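Local coordinates for protein aspartate aminotransferase (Leishmania major, PDB 4H51) that probably transfers the amino group between L-aspartate and 2-oxoglutarate with the help of pyridoxal 5'-phosphate, working as a homodimer, at residues Ala332-Glu335 and Arg336-Met340; Trp357-Val360 and Ile361-Gly365; Leu370-Ser373 and Lys374-Glu378; Thr399-Thr402 and Ala403-Ala407. All coordinates share one frame; numbering follows the deposited sequence.

Contact 1. Residues Ala332-Glu335 and Arg336-Met340; sequences AMAE and RIRTM
Within the long helix 320-350, Glu335 and Arg338 form an i to i+3 salt bridge on one flank of a regular alpha-helical turn. Arg338 NH1 gives its hydrogen to Glu335 OE1 at 3.0 Å; OE1 lies at the guanidinium edge, nearly in its plane, and NH1 meets the anti lone pair of OE1, the one turned away from OE2. The two side chains cross at about a right angle, with carboxylate and guanidinium planes 52° apart, and one N-H reaches one carboxylate oxygen. Arg338 reaches back because its CG stands beside the backbone N (chi1 -73°) and the chain bends at chi3; the guanidinium then lies with one face over Ala334 O, and NH2 comes to 3.9 Å from Ala334 CB. Alanine suits that position, since its lone methyl leaves room for the flat group. OE2 of Glu335 rests instead against the methyl of Thr339, 3.5 Å from CG2. Thr339 OG1 bonds back to Arg336 O at 2.9 Å, on the same face of that carbonyl as Met340 N, so one acceptor serves two donors. Glu335 is exposed and Arg338 partly so, while Met333, Ile337 and the buried Arg336 face the protein: Arg336 NH2 bonds to Leu398 O, and Met333 and Ile337 pack on Tyr235. Backbone bonds from Arg336 N to Ala332 O and from Ile337 N to Met333 O keep the alpha-helical repeat, along which such i to i+3 salt bridges form.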
ATOM      1  N   ALA B 332       7.698  -8.767 -27.656  1.00 15.63           N
ATOM      2  CA  ALA B 332       8.942  -8.167 -28.175  1.00 15.42           C
ATOM      3  C   ALA B 332       9.972  -7.960 -27.042  1.00 15.03           C
ATOM      4  O   ALA B 332      11.177  -8.162 -27.234  1.00 14.84           O
ATOM      5  CB  ALA B 332       8.634  -6.852 -28.934  1.00 15.87           C
ATOM      6  N   MET B 333       9.495  -7.615 -25.848  1.00 14.69           N
ATOM      7  CA  MET B 333      10.359  -7.486 -24.669  1.00 14.70           C
ATOM      8  C   MET B 333      11.022  -8.825 -24.302  1.00 14.53           C
ATOM      9  O   MET B 333      12.244  -8.930 -24.100  1.00 15.01           O
ATOM     10  CB  MET B 333       9.548  -6.947 -23.469  1.00 14.44           C
ATOM     11  CG  MET B 333       9.146  -5.480 -23.595  1.00 14.59           C
ATOM     12  SD  MET B 333       7.708  -4.959 -22.646  1.00 14.98           S
ATOM     13  CE  MET B 333       8.345  -5.063 -20.976  1.00 14.15           C
ATOM     14  N   ALA B 334      10.217  -9.865 -24.214  1.00 14.43           N
ATOM     15  CA  ALA B 334      10.723 -11.200 -23.981  1.00 15.03           C
ATOM     16  C   ALA B 334      11.751 -11.638 -25.010  1.00 15.60           C
ATOM     17  O   ALA B 334      12.778 -12.251 -24.655  1.00 15.42           O
ATOM     18  CB  ALA B 334       9.558 -12.192 -23.918  1.00 14.82           C
ATOM     19  N   GLU B 335      11.502 -11.313 -26.280  1.00 16.98           N
ATOM     20  CA  GLU B 335      12.419 -11.681 -27.340  1.00 18.10           C
ATOM     21  C   GLU B 335      13.750 -10.924 -27.178  1.00 17.75           C
ATOM     22  O   GLU B 335      14.808 -11.502 -27.409  1.00 17.12           O
ATOM     23  CB  GLU B 335      11.804 -11.426 -28.715  1.00 21.03           C
ATOM     24  CG  GLU B 335      12.742 -11.443 -29.909  1.00 23.27           C
ATOM     25  CD  GLU B 335      13.355 -12.788 -30.202  1.00 26.54           C
ATOM     26  OE1 GLU B 335      12.847 -13.841 -29.737  1.00 27.95           O
ATOM     27  OE2 GLU B 335      14.372 -12.789 -30.927  1.00 32.74           O
ATOM     28  N   ARG B 336      13.709  -9.637 -26.766  1.00 16.76           N
ATOM     29  CA  ARG B 336      14.963  -8.885 -26.600  1.00 16.34           C
ATOM     30  C   ARG B 336      15.813  -9.504 -25.502  1.00 16.05           C
ATOM     31  O   ARG B 336      17.045  -9.559 -25.597  1.00 16.20           O
ATOM     32  CB  ARG B 336      14.714  -7.395 -26.308  1.00 16.03           C
ATOM     33  CG  ARG B 336      15.934  -6.503 -26.548  1.00 16.40           C
ATOM     34  CD  ARG B 336      15.779  -5.112 -25.947  1.00 16.10           C
ATOM     35  NE  ARG B 336      16.081  -5.151 -24.506  1.00 15.32           N
ATOM     36  CZ  ARG B 336      17.302  -5.284 -23.979  1.00 15.23           C
ATOM     37  NH1 ARG B 336      18.390  -5.352 -24.750  1.00 15.74           N
ATOM     38  NH2 ARG B 336      17.437  -5.331 -22.653  1.00 14.46           N
ATOM     39  N   ILE B 337      15.156  -9.962 -24.454  1.00 15.87           N
ATOM     40  CA  ILE B 337      15.861 -10.668 -23.368  1.00 15.72           C
ATOM     41  C   ILE B 337      16.543 -11.898 -23.911  1.00 16.42           C
ATOM     42  O   ILE B 337      17.709 -12.172 -23.581  1.00 16.53           O
ATOM     43  CB  ILE B 337      14.913 -11.060 -22.220  1.00 15.18           C
ATOM     44  CG1 ILE B 337      14.349  -9.774 -21.558  1.00 14.59           C
ATOM     45  CG2 ILE B 337      15.662 -11.909 -21.178  1.00 15.41           C
ATOM     46  CD1 ILE B 337      13.195 -10.005 -20.599  1.00 13.87           C
ATOM     47  N   ARG B 338      15.830 -12.676 -24.727  1.00 17.58           N
ATOM     48  CA  ARG B 338      16.458 -13.838 -25.341  1.00 18.64           C
ATOM     49  C   ARG B 338      17.675 -13.494 -26.174  1.00 18.93           C
ATOM     50  O   ARG B 338      18.641 -14.252 -26.139  1.00 19.22           O
ATOM     51  CB  ARG B 338      15.491 -14.612 -26.232  1.00 20.67           C
ATOM     52  CG  ARG B 338      14.442 -15.420 -25.521  1.00 21.20           C
ATOM     53  CD  ARG B 338      13.607 -16.130 -26.601  1.00 23.90           C
ATOM     54  NE  ARG B 338      12.297 -16.174 -26.044  1.00 25.92           N
ATOM     55  CZ  ARG B 338      11.207 -15.530 -26.441  1.00 25.42           C
ATOM     56  NH1 ARG B 338      11.080 -14.880 -27.593  1.00 25.90           N
ATOM     57  NH2 ARG B 338      10.158 -15.680 -25.666  1.00 27.37           N
ATOM     58  N   THR B 339      17.634 -12.389 -26.942  1.00 19.16           N
ATOM     59  CA  THR B 339      18.759 -11.957 -27.747  1.00 19.79           C
ATOM     60  C   THR B 339      19.953 -11.585 -26.869  1.00 19.20           C
ATOM     61  O   THR B 339      21.092 -11.875 -27.231  1.00 19.09           O
ATOM     62  CB  THR B 339      18.443 -10.828 -28.795  1.00 21.39           C
ATOM     63  OG1 THR B 339      18.277  -9.530 -28.180  1.00 22.57           O
ATOM     64  CG2 THR B 339      17.183 -11.176 -29.591  1.00 20.87           C
ATOM     65  N   MET B 340      19.686 -11.016 -25.693  1.00 18.08           N
ATOM     66  CA  MET B 340      20.783 -10.721 -24.747  1.00 17.48           C
ATOM     67  C   MET B 340      21.399 -12.016 -24.186  1.00 17.40           C
ATOM     68  O   MET B 340      22.617 -12.129 -24.037  1.00 16.91           O
ATOM     69  CB  MET B 340      20.254  -9.808 -23.609  1.00 16.87           C
ATOM     70  CG  MET B 340      19.859  -8.400 -24.088  1.00 16.62           C
ATOM     71  SD  MET B 340      21.185  -7.476 -24.897  1.00 17.86           S
ATOM     72  CE  MET B 340      20.971  -7.731 -26.690  1.00 18.51           C
TER

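Contact 2. Residues Trp357-Val360 and Ile361-Gly365; sequences WEHV and INQIG
The imidazole of His359 and the carboxamide of Gln363 run side by side and point the same way, their planes 63° apart. Gln363 NE2 comes to the edge of the ring, near its plane, 4.0 Å from His359 CD2, and also lies 3.7 Å from His359 CB; this is a contact of van der Waals kind. His359 CG sits between its backbone N and carbonyl carbon (chi1 54°), and the ring thereby projects toward Leu370, whose O accepts a hydrogen bond from NE2. Gln363, extended beyond CG, uses OE1 to accept from Phe369 N. A histidine and a glutamine suit these buried places because one donates to a backbone O just after strand 367-369 and the other accepts a backbone N-H at its end. The other amide, that of Asn362, folds back over its own turn: ND2 is 3.1 Å from Glu358 O, close but too poorly angled to bond, while that oxygen accepts Asn362 N at 2.9 Å. OE2 of Glu358 is hydrogen-bonded to Tyr345 OH of helix 320-350, and Ile361 lays its apolar branches on that helix, CG1 passing 3.4 Å from Glu358 O. Gln363 N closes the turn on His359 O at 2.8 Å, and Gln363 is the first residue to leave helical angles. The arrangement is that of a short, single-turn alpha-helix linking a long helix to a beta strand.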
ATOM      1  N   TRP B 357      27.912 -23.295 -20.161  1.00 29.50           N
ATOM      2  CA  TRP B 357      27.198 -22.024 -20.066  1.00 28.76           C
ATOM      3  C   TRP B 357      25.838 -22.044 -20.642  1.00 27.46           C
ATOM      4  O   TRP B 357      25.224 -20.980 -20.783  1.00 28.34           O
ATOM      5  CB  TRP B 357      28.056 -20.947 -20.693  1.00 28.71           C
ATOM      6  CG  TRP B 357      29.312 -20.865 -19.903  1.00 29.21           C
ATOM      7  CD1 TRP B 357      30.546 -21.468 -20.184  1.00 30.34           C
ATOM      8  CD2 TRP B 357      29.472 -20.263 -18.573  1.00 29.22           C
ATOM      9  NE1 TRP B 357      31.440 -21.228 -19.176  1.00 30.57           N
ATOM     10  CE2 TRP B 357      30.861 -20.518 -18.173  1.00 29.94           C
ATOM     11  CE3 TRP B 357      28.634 -19.543 -17.711  1.00 28.45           C
ATOM     12  CZ2 TRP B 357      31.379 -20.039 -16.977  1.00 30.29           C
ATOM     13  CZ3 TRP B 357      29.165 -19.071 -16.504  1.00 28.84           C
ATOM     14  CH2 TRP B 357      30.504 -19.320 -16.142  1.00 29.47           C
ATOM     15  N   GLU B 358      25.314 -23.239 -20.910  1.00 26.31           N
ATOM     16  CA  GLU B 358      24.007 -23.386 -21.555  1.00 26.57           C
ATOM     17  C   GLU B 358      22.865 -22.894 -20.653  1.00 23.88           C
ATOM     18  O   GLU B 358      21.784 -22.554 -21.113  1.00 23.38           O
ATOM     19  CB  GLU B 358      23.779 -24.831 -22.013  1.00 28.24           C
ATOM     20  CG  GLU B 358      24.597 -25.215 -23.275  1.00 30.65           C
ATOM     21  CD  GLU B 358      26.102 -25.412 -23.034  1.00 32.46           C
ATOM     22  OE1 GLU B 358      26.491 -25.968 -21.982  1.00 34.06           O
ATOM     23  OE2 GLU B 358      26.920 -25.020 -23.903  1.00 34.79           O
ATOM     24  N   HIS B 359      23.109 -22.842 -19.352  1.00 22.25           N
ATOM     25  CA  HIS B 359      22.108 -22.263 -18.468  1.00 20.58           C
ATOM     26  C   HIS B 359      21.748 -20.839 -18.838  1.00 19.83           C
ATOM     27  O   HIS B 359      20.611 -20.410 -18.584  1.00 19.43           O
ATOM     28  CB  HIS B 359      22.489 -22.380 -17.002  1.00 19.28           C
ATOM     29  CG  HIS B 359      23.848 -21.818 -16.650  1.00 20.18           C
ATOM     30  ND1 HIS B 359      25.003 -22.424 -16.997  1.00 20.34           N
ATOM     31  CD2 HIS B 359      24.205 -20.714 -15.870  1.00 19.95           C
ATOM     32  CE1 HIS B 359      26.032 -21.713 -16.519  1.00 21.24           C
ATOM     33  NE2 HIS B 359      25.538 -20.669 -15.815  1.00 19.91           N
ATOM     34  N   VAL B 360      22.710 -20.103 -19.394  1.00 20.70           N
ATOM     35  CA  VAL B 360      22.507 -18.727 -19.802  1.00 20.83           C
ATOM     36  C   VAL B 360      21.352 -18.608 -20.797  1.00 21.31           C
ATOM     37  O   VAL B 360      20.488 -17.739 -20.653  1.00 19.45           O
ATOM     38  CB  VAL B 360      23.780 -18.101 -20.389  1.00 21.19           C
ATOM     39  CG1 VAL B 360      23.501 -16.691 -20.866  1.00 21.22           C
ATOM     40  CG2 VAL B 360      24.928 -18.117 -19.377  1.00 21.91           C
ATOM     41  N   ILE B 361      21.332 -19.489 -21.796  1.00 22.11           N
ATOM     42  CA  ILE B 361      20.246 -19.486 -22.781  1.00 22.72           C
ATOM     43  C   ILE B 361      19.043 -20.327 -22.354  1.00 22.95           C
ATOM     44  O   ILE B 361      17.927 -20.093 -22.821  1.00 23.90           O
ATOM     45  CB  ILE B 361      20.734 -19.880 -24.209  1.00 23.33           C
ATOM     46  CG1 ILE B 361      21.609 -21.139 -24.194  1.00 24.02           C
ATOM     47  CG2 ILE B 361      21.530 -18.764 -24.850  1.00 23.65           C
ATOM     48  CD1 ILE B 361      21.914 -21.664 -25.591  1.00 25.63           C
ATOM     49  N   ASN B 362      19.225 -21.321 -21.486  1.00 22.94           N
ATOM     50  CA  ASN B 362      18.111 -22.143 -21.059  1.00 24.14           C
ATOM     51  C   ASN B 362      17.290 -21.540 -19.918  1.00 22.07           C
ATOM     52  O   ASN B 362      16.115 -21.852 -19.759  1.00 23.65           O
ATOM     53  CB  ASN B 362      18.556 -23.568 -20.666  1.00 26.65           C
ATOM     54  CG  ASN B 362      19.206 -24.326 -21.812  1.00 29.40           C
ATOM     55  OD1 ASN B 362      18.900 -24.106 -22.981  1.00 31.83           O
ATOM     56  ND2 ASN B 362      20.165 -25.194 -21.483  1.00 32.93           N
ATOM     57  N   GLN B 363      17.900 -20.696 -19.086  1.00 20.10           N
ATOM     58  CA  GLN B 363      17.158 -20.026 -18.053  1.00 18.88           C
ATOM     59  C   GLN B 363      16.220 -19.015 -18.734  1.00 18.86           C
ATOM     60  O   GLN B 363      16.506 -18.533 -19.833  1.00 18.54           O
ATOM     61  CB  GLN B 363      18.104 -19.364 -17.022  1.00 17.65           C
ATOM     62  CG  GLN B 363      18.724 -20.383 -16.069  1.00 16.63           C
ATOM     63  CD  GLN B 363      19.897 -19.837 -15.285  1.00 16.65           C
ATOM     64  OE1 GLN B 363      20.227 -18.695 -15.438  1.00 16.09           O
ATOM     65  NE2 GLN B 363      20.504 -20.654 -14.412  1.00 16.11           N
ATOM     66  N   ILE B 364      15.103 -18.737 -18.098  1.00 18.76           N
ATOM     67  CA  ILE B 364      14.072 -17.890 -18.669  0.50 19.50           C
ATOM     68  C   ILE B 364      13.691 -16.765 -17.706  1.00 19.99           C
ATOM     69  O   ILE B 364      13.999 -16.828 -16.475  1.00 21.28           O
ATOM     70  CB  ILE B 364      12.838 -18.715 -19.146  0.50 19.90           C
ATOM     71  CG1 ILE B 364      12.186 -19.532 -18.034  0.50 19.78           C
ATOM     72  CG2 ILE B 364      13.213 -19.706 -20.245  0.50 21.50           C
ATOM     73  CD1 ILE B 364      11.292 -20.626 -18.608  0.50 19.55           C
ATOM     74  N   GLY B 365      13.029 -15.747 -18.246  1.00 18.61           N
ATOM     75  CA  GLY B 365      12.558 -14.619 -17.477  1.00 19.11           C
ATOM     76  C   GLY B 365      13.618 -13.544 -17.459  1.00 20.06           C
ATOM     77  O   GLY B 365      14.421 -13.458 -18.376  1.00 21.64           O
TER

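Contact 3. Residues Leu370-Ser373 and Lys374-Glu378; sequences LGLS and KAQCE
Ser373 and Gln376 form a capping box at the start of helix 374-382, each side chain taking the other's backbone N-H. Of these reciprocal hydrogen bonds, Gln376 N to Ser373 OG is 3.0 Å long and almost straight at 174°. In return Ser373 N donates to Gln376 OE1 at 2.9 Å, approaching 29° out of the plane of the amide carbonyl. Gln376 can turn back this far because its CG lies beside the backbone N (chi1 -66°) and the chain runs extended from there; OE1 also meets Leu372 CB at 3.6 Å, the two side chains crossing at about a right angle, and NE2 has a weak bond to Val417 O. Serine fits the N-cap, as its short hydroxyl can reach an amide of the first turn that has no preceding helical carbonyl. The main-chain bond from Cys377 N to Ser373 O begins the regular helical pattern.

Apolar contacts come from Leu372, which sets its CB 3.8 Å from Cys377 SG; leucine suits this buried place, where it also packs on Ile410 and Val414 of helix 400-416. Among charges, Lys374 and Glu378, one turn apart on the outer side, form a salt bridge whose hydrogen bond is weak. Its oxygen is Glu378 OE2, 3.3 Å from Lys374 NZ.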
ATOM      1  N   LEU B 370      24.184 -17.213 -12.580  1.00 17.12           N
ATOM      2  CA  LEU B 370      25.308 -17.529 -13.457  1.00 18.67           C
ATOM      3  C   LEU B 370      26.189 -18.660 -12.919  1.00 19.81           C
ATOM      4  O   LEU B 370      26.891 -19.266 -13.679  1.00 21.14           O
ATOM      5  CB  LEU B 370      26.185 -16.289 -13.702  1.00 18.15           C
ATOM      6  CG  LEU B 370      25.478 -15.152 -14.423  1.00 18.02           C
ATOM      7  CD1 LEU B 370      26.278 -13.851 -14.375  1.00 18.37           C
ATOM      8  CD2 LEU B 370      25.217 -15.584 -15.865  1.00 18.82           C
ATOM      9  N   GLY B 371      26.190 -18.867 -11.618  1.00 21.38           N
ATOM     10  CA  GLY B 371      26.970 -19.954 -11.010  1.00 23.58           C
ATOM     11  C   GLY B 371      28.303 -19.538 -10.416  1.00 25.97           C
ATOM     12  O   GLY B 371      28.988 -20.346  -9.797  1.00 30.92           O
ATOM     13  N   LEU B 372      28.661 -18.276 -10.524  1.00 25.96           N
ATOM     14  CA  LEU B 372      29.929 -17.821  -9.995  1.00 28.03           C
ATOM     15  C   LEU B 372      29.942 -17.828  -8.452  1.00 28.20           C
ATOM     16  O   LEU B 372      28.884 -17.674  -7.805  1.00 25.59           O
ATOM     17  CB  LEU B 372      30.239 -16.418 -10.545  1.00 28.24           C
ATOM     18  CG  LEU B 372      30.346 -16.226 -12.078  1.00 30.41           C
ATOM     19  CD1 LEU B 372      30.519 -14.735 -12.386  1.00 30.94           C
ATOM     20  CD2 LEU B 372      31.494 -17.032 -12.690  1.00 30.72           C
ATOM     21  N   SER B 373      31.144 -17.979  -7.867  1.00 29.49           N
ATOM     22  CA  SER B 373      31.347 -17.921  -6.415  1.00 29.42           C
ATOM     23  C   SER B 373      31.085 -16.526  -5.894  1.00 31.44           C
ATOM     24  O   SER B 373      31.046 -15.558  -6.683  1.00 31.78           O
ATOM     25  CB  SER B 373      32.805 -18.254  -6.051  1.00 32.05           C
ATOM     26  OG  SER B 373      33.575 -17.042  -5.955  1.00 31.08           O
ATOM     27  N   LYS B 374      31.010 -16.394  -4.569  1.00 29.84           N
ATOM     28  CA  LYS B 374      30.854 -15.083  -3.934  1.00 32.95           C
ATOM     29  C   LYS B 374      31.988 -14.110  -4.333  1.00 34.18           C
ATOM     30  O   LYS B 374      31.729 -12.960  -4.725  1.00 33.35           O
ATOM     31  CB  LYS B 374      30.788 -15.198  -2.394  1.00 33.44           C
ATOM     32  CG  LYS B 374      30.629 -13.860  -1.649  1.00 35.41           C
ATOM     33  CD  LYS B 374      30.203 -14.037  -0.188  1.00 36.49           C
ATOM     34  CE  LYS B 374      30.067 -12.697   0.534  1.00 38.37           C
ATOM     35  NZ  LYS B 374      31.322 -12.252   1.213  1.00 40.48           N
ATOM     36  N   ALA B 375      33.227 -14.572  -4.206  1.00 33.98           N
ATOM     37  CA  ALA B 375      34.392 -13.737  -4.513  1.00 35.67           C
ATOM     38  C   ALA B 375      34.406 -13.322  -6.000  1.00 35.53           C
ATOM     39  O   ALA B 375      34.720 -12.178  -6.317  1.00 36.27           O
ATOM     40  CB  ALA B 375      35.701 -14.454  -4.121  1.00 33.49           C
ATOM     41  N   GLN B 376      34.093 -14.257  -6.893  1.00 34.86           N
ATOM     42  CA  GLN B 376      33.904 -13.934  -8.313  1.00 33.92           C
ATOM     43  C   GLN B 376      32.835 -12.884  -8.611  1.00 32.84           C
ATOM     44  O   GLN B 376      33.034 -12.018  -9.490  1.00 33.60           O
ATOM     45  CB  GLN B 376      33.631 -15.195  -9.109  1.00 32.29           C
ATOM     46  CG  GLN B 376      34.834 -16.096  -9.125  1.00 32.49           C
ATOM     47  CD  GLN B 376      34.512 -17.469  -9.656  1.00 33.26           C
ATOM     48  OE1 GLN B 376      33.353 -17.887  -9.666  1.00 33.67           O
ATOM     49  NE2 GLN B 376      35.532 -18.190 -10.077  1.00 33.12           N
ATOM     50  N   CYS B 377      31.701 -12.944  -7.916  1.00 28.57           N
ATOM     51  CA  CYS B 377      30.671 -11.938  -8.116  1.00 27.29           C
ATOM     52  C   CYS B 377      31.134 -10.558  -7.586  1.00 29.61           C
ATOM     53  O   CYS B 377      30.934  -9.537  -8.233  1.00 28.18           O
ATOM     54  CB  CYS B 377      29.357 -12.361  -7.471  1.00 25.61           C
ATOM     55  SG  CYS B 377      28.679 -13.924  -8.118  1.00 21.35           S
ATOM     56  N   GLU B 378      31.770 -10.540  -6.411  1.00 30.96           N
ATOM     57  CA  GLU B 378      32.362  -9.307  -5.851  1.00 32.81           C
ATOM     58  C   GLU B 378      33.368  -8.674  -6.820  1.00 33.73           C
ATOM     59  O   GLU B 378      33.355  -7.452  -7.022  1.00 36.32           O
ATOM     60  CB  GLU B 378      33.017  -9.588  -4.460  1.00 34.07           C
ATOM     61  CG  GLU B 378      31.978  -9.454  -3.352  1.00 32.78           C
ATOM     62  CD  GLU B 378      32.362 -10.109  -2.034  1.00 33.17           C
ATOM     63  OE1 GLU B 378      33.418 -10.783  -1.978  1.00 33.04           O
ATOM     64  OE2 GLU B 378      31.569  -9.960  -1.078  1.00 32.26           O
TER

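Contact 4. Residues Thr399-Thr402 and Ala403-Ala407; sequences THET and ALMLA
A capped helix start, the N terminus of helix 400-416, brings Thr399 to Ala403, whose N bonds to Thr399 O at 2.7 Å. Thr399 and Thr402 make a capping box built from two threonines. Thr402 N gives its hydrogen to Thr399 OG1 at 3.1 Å, and Thr399 N gives its own to Thr402 OG1 at 2.9 Å in a nearly straight line of 177°. Thr402 holds OG1 between its backbone N and carbonyl carbon (chi1 57°), which turns the hydroxyl back to the cap and leaves the methyl for packing. A threonine thus does two jobs here: CG2 touches Met405 SD at 4.0 Å, the two side chains meeting at a slant. The first two torsions of Met405 also put SD 3.8 Å from Glu401 O.

This helix closes the C-terminal end of the modelled chain and packs along helix 320-350. Ala403 is small enough to nestle against Thr343 and Val344 there, and Leu404 also reaches Thr343. CG of Leu404 lies over one face of the exposed His400 ring, and Leu404 CD1 is 3.7 Å from His400 NE2, an apolar cover for the imidazole. The next turn is set by Leu406 N, bonded to Thr402 O at 2.8 Å, and Leu406 and Met405 turn their side chains to Ile385 of strand 385-386.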
ATOM      1  N   THR B 399      22.470  -4.503 -22.788  1.00 18.21           N
ATOM      2  CA  THR B 399      22.503  -4.117 -24.192  1.00 18.52           C
ATOM      3  C   THR B 399      23.498  -5.044 -24.898  1.00 19.35           C
ATOM      4  O   THR B 399      24.281  -5.753 -24.241  1.00 18.37           O
ATOM      5  CB  THR B 399      22.956  -2.660 -24.337  1.00 18.98           C
ATOM      6  OG1 THR B 399      24.342  -2.535 -23.991  1.00 18.85           O
ATOM      7  CG2 THR B 399      22.056  -1.700 -23.471  1.00 18.43           C
ATOM      8  N   HIS B 400      23.462  -5.063 -26.228  1.00 20.82           N
ATOM      9  CA  HIS B 400      24.468  -5.798 -26.999  1.00 22.59           C
ATOM     10  C   HIS B 400      25.827  -5.560 -26.396  1.00 23.12           C
ATOM     11  O   HIS B 400      26.553  -6.497 -26.068  1.00 22.90           O
ATOM     12  CB  HIS B 400      24.445  -5.363 -28.467  1.00 24.01           C
ATOM     13  CG  HIS B 400      25.546  -5.980 -29.302  1.00 25.75           C
ATOM     14  ND1 HIS B 400      25.490  -7.266 -29.745  1.00 26.68           N
ATOM     15  CD2 HIS B 400      26.769  -5.463 -29.740  1.00 27.08           C
ATOM     16  CE1 HIS B 400      26.613  -7.547 -30.432  1.00 26.49           C
ATOM     17  NE2 HIS B 400      27.392  -6.440 -30.440  1.00 27.03           N
ATOM     18  N   GLU B 401      26.158  -4.295 -26.224  1.00 23.96           N
ATOM     19  CA  GLU B 401      27.449  -3.877 -25.705  1.00 25.44           C
ATOM     20  C   GLU B 401      27.737  -4.455 -24.307  1.00 23.95           C
ATOM     21  O   GLU B 401      28.819  -5.027 -24.077  1.00 24.46           O
ATOM     22  CB  GLU B 401      27.502  -2.351 -25.736  1.00 28.39           C
ATOM     23  CG  GLU B 401      28.779  -1.647 -25.290  1.00 32.16           C
ATOM     24  CD  GLU B 401      28.679  -0.120 -25.464  1.00 35.57           C
ATOM     25  OE1 GLU B 401      28.083   0.572 -24.607  1.00 38.58           O
ATOM     26  OE2 GLU B 401      29.212   0.407 -26.452  1.00 41.21           O
ATOM     27  N   THR B 402      26.800  -4.342 -23.371  1.00 21.83           N
ATOM     28  CA  THR B 402      27.078  -4.801 -22.001  1.00 20.89           C
ATOM     29  C   THR B 402      26.956  -6.328 -21.860  1.00 20.12           C
ATOM     30  O   THR B 402      27.566  -6.889 -20.976  1.00 19.66           O
ATOM     31  CB  THR B 402      26.261  -4.030 -20.921  1.00 19.74           C
ATOM     32  OG1 THR B 402      24.852  -4.137 -21.192  1.00 19.17           O
ATOM     33  CG2 THR B 402      26.667  -2.519 -20.925  1.00 19.65           C
ATOM     34  N   ALA B 403      26.237  -6.995 -22.772  1.00 20.31           N
ATOM     35  CA  ALA B 403      26.254  -8.465 -22.841  1.00 20.12           C
ATOM     36  C   ALA B 403      27.674  -9.001 -23.111  1.00 20.84           C
ATOM     37  O   ALA B 403      28.147  -9.968 -22.467  1.00 21.06           O
ATOM     38  CB  ALA B 403      25.303  -8.961 -23.925  1.00 20.39           C
ATOM     39  N   LEU B 404      28.327  -8.407 -24.097  1.00 22.12           N
ATOM     40  CA  LEU B 404      29.714  -8.761 -24.404  1.00 22.73           C
ATOM     41  C   LEU B 404      30.586  -8.450 -23.185  1.00 22.76           C
ATOM     42  O   LEU B 404      31.409  -9.254 -22.822  1.00 23.11           O
ATOM     43  CB  LEU B 404      30.200  -8.009 -25.643  1.00 23.74           C
ATOM     44  CG  LEU B 404      29.483  -8.324 -26.986  1.00 23.84           C
ATOM     45  CD1 LEU B 404      30.074  -7.506 -28.116  1.00 24.06           C
ATOM     46  CD2 LEU B 404      29.469  -9.810 -27.353  1.00 23.66           C
ATOM     47  N   MET B 405      30.377  -7.311 -22.526  1.00 22.75           N
ATOM     48  CA  MET B 405      31.167  -6.962 -21.348  1.00 23.35           C
ATOM     49  C   MET B 405      30.937  -7.926 -20.193  1.00 22.54           C
ATOM     50  O   MET B 405      31.876  -8.239 -19.467  1.00 22.51           O
ATOM     51  CB  MET B 405      30.859  -5.566 -20.848  1.00 24.31           C
ATOM     52  CG  MET B 405      31.424  -4.465 -21.724  1.00 26.20           C
ATOM     53  SD  MET B 405      30.580  -2.899 -21.482  1.00 27.78           S
ATOM     54  CE  MET B 405      30.847  -2.674 -19.707  1.00 26.20           C
ATOM     55  N   LEU B 406      29.701  -8.385 -20.037  1.00 21.42           N
ATOM     56  CA  LEU B 406      29.373  -9.375 -19.024  1.00 20.88           C
ATOM     57  C   LEU B 406      30.039 -10.690 -19.345  1.00 22.15           C
ATOM     58  O   LEU B 406      30.674 -11.280 -18.463  1.00 23.50           O
ATOM     59  CB  LEU B 406      27.859  -9.566 -18.888  1.00 19.11           C
ATOM     60  CG  LEU B 406      27.392 -10.763 -18.066  1.00 18.50           C
ATOM     61  CD1 LEU B 406      27.863 -10.614 -16.615  1.00 18.02           C
ATOM     62  CD2 LEU B 406      25.854 -10.923 -18.124  1.00 17.59           C
ATOM     63  N   ALA B 407      29.938 -11.165 -20.585  1.00 23.07           N
ATOM     64  CA  ALA B 407      30.582 -12.446 -20.933  1.00 24.53           C
ATOM     65  C   ALA B 407      32.106 -12.393 -20.751  1.00 26.50           C
ATOM     66  O   ALA B 407      32.729 -13.360 -20.276  1.00 27.01           O
ATOM     67  CB  ALA B 407      30.229 -12.885 -22.363  1.00 24.41           C
TER

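How the contacts relate
Along the chain the four local contacts come in series, none nested or crossed; each joins segments continuous in sequence and encloses no loop of its own. Contact 1 spans about two and a half turns of the long helix 320-350; contact 2 forms the short helix after it, and the two touch where Ile337 CG2 meets Gly365 O at 3.4 Å. Contact 3 starts the helix that follows strand 367-369 and meets contact 2 where Trp357 packs on Leu370 O and Leu372 CD2. Contact 4 opens the last helix, lying against contact 1 through Met340 SD and against contact 3 through Leu370 and Leu406. Contacts 1 and 3 do not touch, their centres about 25 Å apart; contacts 2 and 4 bridge them.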